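Local coordinates for protein 4-hydroxythreonine-4-phosphate dehydrogenase (Legionella pneumophila subsp. pneumophila, PDB 6XMY) that probably oxidises 4-phosphooxy-L-threonine with NAD(P) in a metal-dependent step of pyridoxine 5'-phosphate biosynthesis, at residues L12-G17 with A117-P122; C157-V162 with F280-N285; T295-G300 with P313-A318. One frame throughout, in Å; residues are numbered along the deposited sequence. Where two conformers were deposited one is given.

Contact 1: L12-G17 with A117-P122. With NAD (nicotinamide-adenine-dinucleotide), chain B.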
loop_
_atom_site.group_PDB
_atom_site.type_symbol
_atom_site.label_atom_id
_atom_site.label_comp_id
_atom_site.label_asym_id
_atom_site.label_seq_id
_atom_site.Cartn_x
_atom_site.Cartn_y
_atom_site.Cartn_z
ATOM N N LEU A 12 0.429 5.271 15.370
ATOM C CA LEU A 12 0.697 4.912 13.986
ATOM C C LEU A 12 1.626 5.961 13.393
ATOM O O LEU A 12 1.454 7.162 13.622
ATOM C CB LEU A 12 -0.616 4.914 13.199
ATOM C CG LEU A 12 -1.760 4.103 13.825
ATOM C CD1 LEU A 12 -3.114 4.452 13.196
ATOM C CD2 LEU A 12 -1.479 2.628 13.684
ATOM N N LEU A 13 2.622 5.510 12.637
ATOM C CA LEU A 13 3.579 6.420 12.012
ATOM C C LEU A 13 3.204 6.608 10.549
ATOM O O LEU A 13 3.025 5.624 9.826
ATOM C CB LEU A 13 4.988 5.838 12.124
ATOM C CG LEU A 13 6.167 6.748 11.809
ATOM C CD1 LEU A 13 6.170 7.957 12.741
ATOM C CD2 LEU A 13 7.471 5.954 11.927
ATOM N N ILE A 14 3.073 7.862 10.116
ATOM C CA ILE A 14 2.634 8.176 8.757
ATOM C C ILE A 14 3.800 8.800 8.011
ATOM O O ILE A 14 4.258 9.889 8.376
ATOM C CB ILE A 14 1.436 9.142 8.744
ATOM C CG1 ILE A 14 0.422 8.806 9.840
ATOM C CG2 ILE A 14 0.791 9.194 7.340
ATOM C CD1 ILE A 14 -0.177 7.438 9.764
ATOM N N SER A 15 4.289 8.127 6.970
ATOM C CA SER A 15 5.236 8.784 6.073
ATOM C C SER A 15 4.490 9.767 5.184
ATOM O O SER A 15 3.585 9.375 4.441
ATOM C CB SER A 15 5.968 7.774 5.203
ATOM O OG SER A 15 6.555 8.453 4.107
ATOM N N SER A 16 4.860 11.038 5.254
ATOM C CA SER A 16 4.187 12.058 4.460
ATOM C C SER A 16 4.577 12.049 2.981
ATOM O O SER A 16 3.987 12.809 2.210
ATOM C CB SER A 16 4.373 13.441 5.098
ATOM O OG SER A 16 5.732 13.846 5.092
ATOM N N GLY A 17 5.536 11.218 2.565
ATOM C CA GLY A 17 5.721 10.934 1.148
ATOM C C GLY A 17 6.388 12.063 0.371
ATOM O O GLY A 17 7.155 12.866 0.910
ATOM N N ALA A 117 2.414 0.688 13.563
ATOM C CA ALA A 117 2.189 0.408 12.152
ATOM C C ALA A 117 2.700 1.600 11.368
ATOM O O ALA A 117 2.840 2.701 11.907
ATOM C CB ALA A 117 0.704 0.190 11.838
ATOM N N LEU A 118 2.936 1.369 10.080
ATOM C CA LEU A 118 3.374 2.402 9.150
ATOM C C LEU A 118 2.301 2.601 8.089
ATOM O O LEU A 118 1.784 1.628 7.530
ATOM C CB LEU A 118 4.683 1.977 8.477
ATOM C CG LEU A 118 5.323 2.993 7.530
ATOM C CD1 LEU A 118 5.728 4.259 8.281
ATOM C CD2 LEU A 118 6.523 2.375 6.847
ATOM N N VAL A 119 1.963 3.854 7.819
ATOM C CA VAL A 119 1.043 4.215 6.741
ATOM C C VAL A 119 1.801 5.148 5.813
ATOM O O VAL A 119 2.426 6.103 6.274
ATOM C CB VAL A 119 -0.221 4.907 7.283
ATOM C CG1 VAL A 119 -1.239 5.152 6.154
ATOM C CG2 VAL A 119 -0.841 4.085 8.419
ATOM N N THR A 120 1.745 4.881 4.513
ATOM C CA THR A 120 2.516 5.652 3.545
ATOM C C THR A 120 1.622 6.540 2.689
ATOM O O THR A 120 0.733 6.049 1.978
ATOM C CB THR A 120 3.374 4.753 2.657
ATOM O OG1 THR A 120 2.530 3.840 1.955
ATOM C CG2 THR A 120 4.354 3.960 3.484
ATOM N N ALA A 121 1.906 7.834 2.715
ATOM C CA ALA A 121 1.391 8.759 1.726
ATOM C C ALA A 121 2.151 8.520 0.416
ATOM O O ALA A 121 3.170 7.830 0.399
ATOM C CB ALA A 121 1.547 10.192 2.246
ATOM N N PRO A 122 1.678 9.056 -0.711
ATOM C CA PRO A 122 2.263 8.645 -1.992
ATOM C C PRO A 122 3.634 9.261 -2.237
ATOM O O PRO A 122 3.938 10.363 -1.773
ATOM C CB PRO A 122 1.248 9.146 -3.026
ATOM C CG PRO A 122 0.556 10.294 -2.350
ATOM C CD PRO A 122 0.503 9.932 -0.890
HETATM P PA NAD B . -2.055 9.537 -9.390
HETATM O O1A NAD B . -1.066 10.610 -8.980
HETATM O O2A NAD B . -3.081 8.832 -8.527
HETATM O O5B NAD B . -2.980 10.450 -10.521
HETATM C C5B NAD B . -4.005 9.674 -11.097
HETATM C C4B NAD B . -5.306 10.495 -11.165
HETATM O O4B NAD B . -5.955 10.427 -9.874
HETATM C C3B NAD B . -4.958 11.984 -11.444
HETATM O O3B NAD B . -6.001 12.464 -12.276
HETATM C C2B NAD B . -4.966 12.599 -10.014
HETATM O O2B NAD B . -5.334 13.947 -9.999
HETATM C C1B NAD B . -6.100 11.755 -9.352
HETATM N N9A NAD B . -5.917 11.580 -7.914
HETATM C C8A NAD B . -4.929 10.865 -7.214
HETATM N N7A NAD B . -5.104 10.911 -5.904
HETATM C C5A NAD B . -6.254 11.665 -5.720
HETATM C C6A NAD B . -6.955 12.073 -4.566
HETATM N N6A NAD B . -6.519 11.692 -3.337
HETATM N N1A NAD B . -8.082 12.835 -4.682
HETATM C C2A NAD B . -8.479 13.178 -5.945
HETATM N N3A NAD B . -7.919 12.871 -7.130
HETATM C C4A NAD B . -6.788 12.100 -6.971
HETATM O O3 NAD B . -1.128 8.413 -10.100
HETATM P PN NAD B . -0.303 8.502 -11.450
HETATM O O1N NAD B . -0.290 7.181 -12.181
HETATM O O2N NAD B . -0.435 9.864 -12.045
HETATM O O5D NAD B . 1.379 8.513 -10.885
HETATM C C5D NAD B . 1.770 9.663 -10.210
HETATM C C4D NAD B . 2.961 9.282 -9.329
HETATM O O4D NAD B . 2.438 8.622 -8.148
HETATM C C3D NAD B . 3.870 8.232 -10.056
HETATM O O3D NAD B . 5.180 8.523 -9.662
HETATM C C2D NAD B . 3.397 6.890 -9.452
HETATM O O2D NAD B . 4.383 5.899 -9.375
HETATM C C1D NAD B . 3.148 7.398 -8.004
HETATM N N1N NAD B . 2.249 6.473 -7.234
HETATM C C2N NAD B . 2.629 6.217 -5.944
HETATM C C3N NAD B . 1.859 5.374 -5.139
HETATM C C7N NAD B . 2.356 5.178 -3.757
HETATM O O7N NAD B . 3.356 5.773 -3.351
HETATM N N7N NAD B . 1.628 4.325 -2.952
HETATM C C4N NAD B . 0.689 4.786 -5.655
HETATM C C5N NAD B . 0.320 5.081 -6.980
HETATM C C6N NAD B . 1.119 5.928 -7.774
HETATM O O HOH W 1 5.575 7.388 1.833
#

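Contact 2: C157-V162 with F280-N285. With NAD (nicotinamide-adenine-dinucleotide), chain B; SO4 (sulfate ion), chain C.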
loop_
_atom_site.group_PDB
_atom_site.type_symbol
_atom_site.label_atom_id
_atom_site.label_comp_id
_atom_site.label_asym_id
_atom_site.label_seq_id
_atom_site.Cartn_x
_atom_site.Cartn_y
_atom_site.Cartn_z
ATOM N N CYS A 157 -10.887 -3.049 -0.548
ATOM C CA CYS A 157 -12.029 -2.181 -0.304
ATOM C C CYS A 157 -13.210 -3.083 0.032
ATOM O O CYS A 157 -13.092 -4.310 0.018
ATOM C CB CYS A 157 -12.309 -1.283 -1.513
ATOM S SG CYS A 157 -12.643 -2.197 -3.054
ATOM N N SER A 158 -14.358 -2.475 0.339
ATOM C CA SER A 158 -15.519 -3.285 0.699
ATOM C C SER A 158 -15.966 -4.186 -0.452
ATOM O O SER A 158 -16.522 -5.264 -0.210
ATOM C CB SER A 158 -16.671 -2.400 1.174
ATOM O OG SER A 158 -17.239 -1.701 0.087
ATOM N N GLN A 159 -15.720 -3.776 -1.703
ATOM C CA GLN A 159 -16.185 -4.560 -2.844
ATOM C C GLN A 159 -15.323 -5.795 -3.065
ATOM O O GLN A 159 -15.835 -6.854 -3.457
ATOM C CB GLN A 159 -16.192 -3.701 -4.113
ATOM C CG GLN A 159 -17.228 -2.586 -4.142
ATOM C CD GLN A 159 -16.744 -1.290 -3.504
ATOM O OE1 GLN A 159 -15.684 -1.246 -2.874
ATOM N NE2 GLN A 159 -17.523 -0.225 -3.670
ATOM N N MET A 160 -14.018 -5.682 -2.833
ATOM C CA MET A 160 -13.126 -6.760 -3.237
ATOM C C MET A 160 -11.741 -6.535 -2.655
ATOM O O MET A 160 -11.376 -5.426 -2.252
ATOM C CB MET A 160 -13.028 -6.850 -4.766
ATOM C CG MET A 160 -12.448 -5.591 -5.403
ATOM S SD MET A 160 -12.406 -5.633 -7.201
ATOM C CE MET A 160 -14.166 -5.557 -7.584
ATOM N N LYS A 161 -10.973 -7.611 -2.632
ATOM C CA LYS A 161 -9.544 -7.570 -2.376
ATOM C C LYS A 161 -8.855 -8.117 -3.615
ATOM O O LYS A 161 -9.289 -9.131 -4.171
ATOM C CB LYS A 161 -9.190 -8.443 -1.165
ATOM C CG LYS A 161 -9.756 -7.944 0.160
ATOM C CD LYS A 161 -9.342 -8.871 1.286
ATOM C CE LYS A 161 -9.783 -8.350 2.649
ATOM N NZ LYS A 161 -11.268 -8.213 2.759
ATOM N N VAL A 162 -7.795 -7.443 -4.061
ATOM C CA VAL A 162 -7.031 -7.868 -5.231
ATOM C C VAL A 162 -5.560 -7.904 -4.850
ATOM O O VAL A 162 -4.969 -6.861 -4.544
ATOM C CB VAL A 162 -7.250 -6.960 -6.448
ATOM C CG1 VAL A 162 -6.345 -7.407 -7.587
ATOM C CG2 VAL A 162 -8.712 -6.996 -6.882
ATOM N N PHE A 280 -11.951 3.630 -5.534
ATOM C CA PHE A 280 -10.780 4.509 -5.481
ATOM C C PHE A 280 -10.669 5.284 -4.171
ATOM O O PHE A 280 -9.586 5.372 -3.584
ATOM C CB PHE A 280 -10.840 5.481 -6.662
ATOM C CG PHE A 280 -9.603 6.320 -6.841
ATOM C CD1 PHE A 280 -9.698 7.698 -6.905
ATOM C CD2 PHE A 280 -8.362 5.732 -6.985
ATOM C CE1 PHE A 280 -8.570 8.476 -7.089
ATOM C CE2 PHE A 280 -7.232 6.500 -7.172
ATOM C CZ PHE A 280 -7.335 7.873 -7.221
ATOM N N ASN A 281 -11.768 5.877 -3.701
ATOM C CA ASN A 281 -11.696 6.759 -2.534
ATOM C C ASN A 281 -11.855 6.034 -1.206
ATOM O O ASN A 281 -11.909 6.687 -0.158
ATOM C CB ASN A 281 -12.685 7.916 -2.664
ATOM C CG ASN A 281 -12.365 8.804 -3.840
ATOM O OD1 ASN A 281 -11.241 9.294 -3.975
ATOM N ND2 ASN A 281 -13.341 9.000 -4.711
ATOM N N GLU A 282 -11.918 4.707 -1.212
ATOM C CA GLU A 282 -11.972 3.946 0.027
ATOM C C GLU A 282 -10.907 2.868 0.115
ATOM O O GLU A 282 -10.703 2.319 1.203
ATOM C CB GLU A 282 -13.345 3.277 0.199
ATOM C CG GLU A 282 -13.523 2.055 -0.694
ATOM C CD GLU A 282 -14.671 1.160 -0.266
ATOM O OE1 GLU A 282 -15.731 1.199 -0.927
ATOM O OE2 GLU A 282 -14.510 0.414 0.727
ATOM N N ALA A 283 -10.221 2.558 -0.979
ATOM C CA ALA A 283 -9.348 1.398 -1.034
ATOM C C ALA A 283 -8.000 1.677 -0.384
ATOM O O ALA A 283 -7.511 2.814 -0.361
ATOM C CB ALA A 283 -9.142 0.949 -2.480
ATOM N N VAL A 284 -7.399 0.607 0.131
ATOM C CA VAL A 284 -6.135 0.643 0.847
ATOM C C VAL A 284 -5.197 -0.353 0.190
ATOM O O VAL A 284 -5.601 -1.473 -0.135
ATOM C CB VAL A 284 -6.345 0.250 2.321
ATOM C CG1 VAL A 284 -5.010 0.200 3.076
ATOM C CG2 VAL A 284 -7.320 1.214 2.990
ATOM N N ASN A 285 -3.951 0.059 -0.008
ATOM C CA ASN A 285 -2.883 -0.832 -0.430
ATOM C C ASN A 285 -2.208 -1.319 0.841
ATOM O O ASN A 285 -1.690 -0.514 1.620
ATOM C CB ASN A 285 -1.919 -0.067 -1.345
ATOM C CG ASN A 285 -0.571 -0.752 -1.538
ATOM O OD1 ASN A 285 -0.377 -1.928 -1.206
ATOM N ND2 ASN A 285 0.381 0.005 -2.082
HETATM P PA NAD B . -2.055 9.537 -9.390
HETATM O O1A NAD B . -1.066 10.610 -8.980
HETATM O O2A NAD B . -3.081 8.832 -8.527
HETATM O O5B NAD B . -2.980 10.450 -10.521
HETATM C C5B NAD B . -4.005 9.674 -11.097
HETATM C C4B NAD B . -5.306 10.495 -11.165
HETATM O O4B NAD B . -5.955 10.427 -9.874
HETATM C C3B NAD B . -4.958 11.984 -11.444
HETATM O O3B NAD B . -6.001 12.464 -12.276
HETATM C C2B NAD B . -4.966 12.599 -10.014
HETATM O O2B NAD B . -5.334 13.947 -9.999
HETATM C C1B NAD B . -6.100 11.755 -9.352
HETATM N N9A NAD B . -5.917 11.580 -7.914
HETATM C C8A NAD B . -4.929 10.865 -7.214
HETATM N N7A NAD B . -5.104 10.911 -5.904
HETATM C C5A NAD B . -6.254 11.665 -5.720
HETATM C C6A NAD B . -6.955 12.073 -4.566
HETATM N N6A NAD B . -6.519 11.692 -3.337
HETATM N N1A NAD B . -8.082 12.835 -4.682
HETATM C C2A NAD B . -8.479 13.178 -5.945
HETATM N N3A NAD B . -7.919 12.871 -7.130
HETATM C C4A NAD B . -6.788 12.100 -6.971
HETATM O O3 NAD B . -1.128 8.413 -10.100
HETATM P PN NAD B . -0.303 8.502 -11.450
HETATM O O1N NAD B . -0.290 7.181 -12.181
HETATM O O2N NAD B . -0.435 9.864 -12.045
HETATM O O5D NAD B . 1.379 8.513 -10.885
HETATM C C5D NAD B . 1.770 9.663 -10.210
HETATM C C4D NAD B . 2.961 9.282 -9.329
HETATM O O4D NAD B . 2.438 8.622 -8.148
HETATM C C3D NAD B . 3.870 8.232 -10.056
HETATM O O3D NAD B . 5.180 8.523 -9.662
HETATM C C2D NAD B . 3.397 6.890 -9.452
HETATM O O2D NAD B . 4.383 5.899 -9.375
HETATM C C1D NAD B . 3.148 7.398 -8.004
HETATM N N1N NAD B . 2.249 6.473 -7.234
HETATM C C2N NAD B . 2.629 6.217 -5.944
HETATM C C3N NAD B . 1.859 5.374 -5.139
HETATM C C7N NAD B . 2.356 5.178 -3.757
HETATM O O7N NAD B . 3.356 5.773 -3.351
HETATM N N7N NAD B . 1.628 4.325 -2.952
HETATM C C4N NAD B . 0.689 4.786 -5.655
HETATM C C5N NAD B . 0.320 5.081 -6.980
HETATM C C6N NAD B . 1.119 5.928 -7.774
HETATM S S SO4 C . 3.962 0.732 -3.571
HETATM O O1 SO4 C . 3.261 0.489 -2.312
HETATM O O2 SO4 C . 4.758 1.949 -3.446
HETATM O O3 SO4 C . 4.869 -0.387 -3.814
HETATM O O4 SO4 C . 3.042 0.891 -4.709
#

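Contact 3: T295-G300 with P313-A318. With NAD (nicotinamide-adenine-dinucleotide), chain B.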
loop_
_atom_site.group_PDB
_atom_site.type_symbol
_atom_site.label_atom_id
_atom_site.label_comp_id
_atom_site.label_asym_id
_atom_site.label_seq_id
_atom_site.Cartn_x
_atom_site.Cartn_y
_atom_site.Cartn_z
ATOM N N THR A 295 0.310 -0.065 5.617
ATOM C CA THR A 295 -0.756 0.255 4.678
ATOM C C THR A 295 -0.385 1.516 3.912
ATOM O O THR A 295 0.607 2.195 4.210
ATOM C CB THR A 295 -2.099 0.447 5.391
ATOM O OG1 THR A 295 -2.008 1.572 6.274
ATOM C CG2 THR A 295 -2.471 -0.795 6.182
ATOM N N SER A 296 -1.225 1.841 2.934
ATOM C CA SER A 296 -0.913 2.907 1.999
ATOM C C SER A 296 -2.189 3.407 1.348
ATOM O O SER A 296 -3.177 2.671 1.211
ATOM C CB SER A 296 0.046 2.391 0.931
ATOM O OG SER A 296 0.390 3.414 0.018
ATOM N N VAL A 297 -2.128 4.664 0.893
ATOM C CA VAL A 297 -3.129 5.145 -0.044
ATOM C C VAL A 297 -3.075 4.307 -1.314
ATOM O O VAL A 297 -2.074 3.650 -1.619
ATOM C CB VAL A 297 -2.912 6.627 -0.379
ATOM C CG1 VAL A 297 -3.150 7.490 0.848
ATOM C CG2 VAL A 297 -1.524 6.845 -0.980
ATOM N N ASP A 298 -4.176 4.340 -2.068
ATOM C CA ASP A 298 -4.286 3.628 -3.338
ATOM C C ASP A 298 -4.126 4.563 -4.531
ATOM O O ASP A 298 -4.662 4.297 -5.612
ATOM C CB ASP A 298 -5.607 2.866 -3.432
ATOM C CG ASP A 298 -6.779 3.777 -3.699
ATOM O OD1 ASP A 298 -6.699 4.975 -3.360
ATOM O OD2 ASP A 298 -7.781 3.301 -4.280
ATOM N N HIS A 299 -3.404 5.661 -4.355
ATOM C CA HIS A 299 -3.270 6.661 -5.398
ATOM C C HIS A 299 -1.877 7.255 -5.322
ATOM O O HIS A 299 -1.115 6.997 -4.385
ATOM C CB HIS A 299 -4.340 7.746 -5.270
ATOM C CG HIS A 299 -4.290 8.488 -3.970
ATOM N ND1 HIS A 299 -3.291 9.391 -3.670
ATOM C CD2 HIS A 299 -5.118 8.470 -2.896
ATOM C CE1 HIS A 299 -3.503 9.893 -2.466
ATOM N NE2 HIS A 299 -4.604 9.351 -1.973
ATOM N N GLY A 300 -1.563 8.081 -6.307
ATOM C CA GLY A 300 -0.260 8.686 -6.438
ATOM C C GLY A 300 -0.195 10.097 -5.901
ATOM O O GLY A 300 -1.047 10.543 -5.119
ATOM N N PRO A 313 -9.393 12.868 0.768
ATOM C CA PRO A 313 -8.606 12.141 1.775
ATOM C C PRO A 313 -9.151 10.770 2.134
ATOM O O PRO A 313 -8.673 10.176 3.104
ATOM C CB PRO A 313 -8.703 13.073 2.993
ATOM C CG PRO A 313 -10.114 13.604 2.880
ATOM C CD PRO A 313 -10.319 13.832 1.388
ATOM N N GLY A 314 -10.121 10.248 1.379
ATOM C CA GLY A 314 -10.782 9.013 1.771
ATOM C C GLY A 314 -9.853 7.819 1.845
ATOM O O GLY A 314 -9.940 7.014 2.780
ATOM N N SER A 315 -8.954 7.678 0.865
ATOM C CA SER A 315 -8.027 6.549 0.888
ATOM C C SER A 315 -7.061 6.645 2.064
ATOM O O SER A 315 -6.815 5.649 2.755
ATOM C CB SER A 315 -7.259 6.445 -0.426
ATOM O OG SER A 315 -6.374 5.343 -0.380
ATOM N N MET A 316 -6.503 7.832 2.320
ATOM C CA MET A 316 -5.626 7.997 3.478
ATOM C C MET A 316 -6.355 7.641 4.768
ATOM O O MET A 316 -5.823 6.915 5.621
ATOM C CB MET A 316 -5.088 9.424 3.530
ATOM C CG MET A 316 -4.290 9.708 4.808
ATOM S SD MET A 316 -2.822 8.667 5.052
ATOM C CE MET A 316 -1.650 9.534 4.011
ATOM N N LEU A 317 -7.588 8.138 4.929
ATOM C CA LEU A 317 -8.331 7.855 6.154
ATOM C C LEU A 317 -8.587 6.364 6.299
ATOM O O LEU A 317 -8.441 5.804 7.394
ATOM C CB LEU A 317 -9.642 8.642 6.180
ATOM C CG LEU A 317 -9.519 10.142 6.443
ATOM C CD1 LEU A 317 -10.821 10.858 6.059
ATOM C CD2 LEU A 317 -9.183 10.394 7.905
ATOM N N ALA A 318 -8.964 5.702 5.203
ATOM C CA ALA A 318 -9.152 4.256 5.227
ATOM C C ALA A 318 -7.851 3.525 5.546
ATOM O O ALA A 318 -7.858 2.526 6.279
ATOM C CB ALA A 318 -9.727 3.784 3.892
HETATM P PA NAD B . -2.055 9.537 -9.390
HETATM O O1A NAD B . -1.066 10.610 -8.980
HETATM O O2A NAD B . -3.081 8.832 -8.527
HETATM O O5B NAD B . -2.980 10.450 -10.521
HETATM C C5B NAD B . -4.005 9.674 -11.097
HETATM C C4B NAD B . -5.306 10.495 -11.165
HETATM O O4B NAD B . -5.955 10.427 -9.874
HETATM C C3B NAD B . -4.958 11.984 -11.444
HETATM O O3B NAD B . -6.001 12.464 -12.276
HETATM C C2B NAD B . -4.966 12.599 -10.014
HETATM O O2B NAD B . -5.334 13.947 -9.999
HETATM C C1B NAD B . -6.100 11.755 -9.352
HETATM N N9A NAD B . -5.917 11.580 -7.914
HETATM C C8A NAD B . -4.929 10.865 -7.214
HETATM N N7A NAD B . -5.104 10.911 -5.904
HETATM C C5A NAD B . -6.254 11.665 -5.720
HETATM C C6A NAD B . -6.955 12.073 -4.566
HETATM N N6A NAD B . -6.519 11.692 -3.337
HETATM N N1A NAD B . -8.082 12.835 -4.682
HETATM C C2A NAD B . -8.479 13.178 -5.945
HETATM N N3A NAD B . -7.919 12.871 -7.130
HETATM C C4A NAD B . -6.788 12.100 -6.971
HETATM O O3 NAD B . -1.128 8.413 -10.100
HETATM P PN NAD B . -0.303 8.502 -11.450
HETATM O O1N NAD B . -0.290 7.181 -12.181
HETATM O O2N NAD B . -0.435 9.864 -12.045
HETATM O O5D NAD B . 1.379 8.513 -10.885
HETATM C C5D NAD B . 1.770 9.663 -10.210
HETATM C C4D NAD B . 2.961 9.282 -9.329
HETATM O O4D NAD B . 2.438 8.622 -8.148
HETATM C C3D NAD B . 3.870 8.232 -10.056
HETATM O O3D NAD B . 5.180 8.523 -9.662
HETATM C C2D NAD B . 3.397 6.890 -9.452
HETATM O O2D NAD B . 4.383 5.899 -9.375
HETATM C C1D NAD B . 3.148 7.398 -8.004
HETATM N N1N NAD B . 2.249 6.473 -7.234
HETATM C C2N NAD B . 2.629 6.217 -5.944
HETATM C C3N NAD B . 1.859 5.374 -5.139
HETATM C C7N NAD B . 2.356 5.178 -3.757
HETATM O O7N NAD B . 3.356 5.773 -3.351
HETATM N N7N NAD B . 1.628 4.325 -2.952
HETATM C C4N NAD B . 0.689 4.786 -5.655
HETATM C C5N NAD B . 0.320 5.081 -6.980
HETATM C C6N NAD B . 1.119 5.928 -7.774
HETATM O O HOH W 2 -6.386 9.878 0.201
#

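Contact 1: L12-G17 with A117-P122
The carbonyl oxygen of V119 is approached twice from the strand beside it: S15 N donates to V119 O over 2.8 Å, bent to 141° at the hydrogen, and I14 CA lies 3.2 Å from V119 O in a CA-H...O contact. The other bonds are straighter. L13 N reaches A117 O and V119 N reaches L13 O, each at 2.9 Å, and A121 N closes the run on S15 O. These fix a parallel pairing whose axes diverge by 25°. Side by side on one face, I14 and V119 point the same way; with I14 CG1 anti to its carbonyl carbon (chi1 -41°), CD1 swings across to V119 CB at 3.5 Å. On the face with L13 and L118, L118 CD1 rests 3.4 Å from L13 O and 4.2 Å from L13 CB. Past the paired strands a water spans S15 OG and A121 O, donating to the latter, while G17 N adds only a weak bond to S15 OG. P122 follows and lines the NAD pocket. Strand 37-41 flanks 12-15, strand 294-297 lies next to 117-120, helix 96-111 covers L13 and S15, and helix 314-328 packs on L12, V119 and A121.

Contact 2: C157-V162 with F280-N285
E282 reaches across to the turn at C157-M160 and places its carboxylate against S158. In the conformer given here, one of two deposited, S158 N donates to E282 OE2 over 2.9 Å with a nearly straight N-H, yet it comes from above the carboxylate plane, 54° out of it. The side chain gets there because CG sits between the backbone N and the carbonyl carbon (chi1 76°) and the chain then runs on extended. Along the way E282 CG touches C157 CB at 3.6 Å, and A283 CB meets the same C157 CB at 4.0 Å, so this methylene fills the apolar part of the contact.

The other oxygen is less settled. S158 OG makes a long, weak bond to E282 OE1 at 3.4 Å; the hydroxyl has one proton, and Q159 OE1 lies as near, so which oxygen receives it is not settled. Q159 bends at chi2, bringing its OE1 to 3.1 Å from E282 OE1; two acceptors meet there without a hydrogen bond, their amide and carboxylate planes 60° apart.

C157 N donates to M160 O at 3.0 Å and M160 N returns a weak bond to C157 O, closing a two-residue turn with S158 and Q159 at its corners. The opposing segment also serves the ligands at its two ends. F280 CZ comes 3.8 Å from NAD C8A, which lies at the edge of the ring and in its plane. N285 ND2 donates over 2.9 Å to O1 of a sulfate, probably from the crystallisation liquor, that T139, H138 and R294 also bind; all four are predicted substrate residues, so it may mark the substrate's phosphate site. The whole is a type I beta-turn, the tip of the hairpin between strands 152-156 and 161-164, latched by a glutamate to the loop entering strand 284-288.

Contact 3: T295-G300 with P313-A318
The NAD-binding loop that follows strand 294-297 is seated here on the first turn of helix 314-328, which runs nearly antiparallel to that strand (171° between the short axes, 7.0 Å apart at closest). S315 OG is the polar joint: D298 N donates to S315 OG over 2.9 Å, and the hydroxyl in turn donates to A283 O, so one buried serine ties the loop to the segment before strand 284-288. Its OG, anti to the backbone N (chi1 -180°), points at the loop. Beside it, V297 CG1 packs alongside the helix, 3.8 Å from M316 CB.

H299 is clamped on several sides. V297 CB lies 3.6 Å above one face of its ring, NAD N6A 3.3 Å above the opposite face, both offset toward the rim. H299 ND1 donates in the ring plane to a lone pair of G300 O at 2.9 Å, which helps to set the rotation of the ring about CB-CG. At the far nitrogen a water accepts from M316 N and also bonds to H299 NE2. S315 CB touches the ring edge at CD2.

Next along the loop, G300 N donates to NAD O2A over 2.8 Å, and the nicotinamide N7N gives S296 OG a weak bond. This H299-G300-T301-A302 run resembles the His-Gly-(Thr/Ser)-Ala loop of the isocitrate/isopropylmalate dehydrogenase superfamily, which holds the adenosine part of the cofactor there.

In the fold
Along the chain the contacts come in series, 1 then 2 then 3, but in space contact 3 stands between the others: its centre is about 10 Å from that of each, while the centres of 1 and 2 are about 18 Å apart. Strands 12-15, 117-120, 294-297 and 284-288 are successive neighbours, parallel up to 294-297 and antiparallel to 284-288. Contact 3 therefore bonds to contact 1 through T295 and the backbone of L118 and T120, and to contact 2 through S296 and N285. Each contact also touches NAD, by P122, F280 or the 296-300 loop, so loops next to the ends of strands 117-120, 284-288 and 294-297 gather round the cofactor.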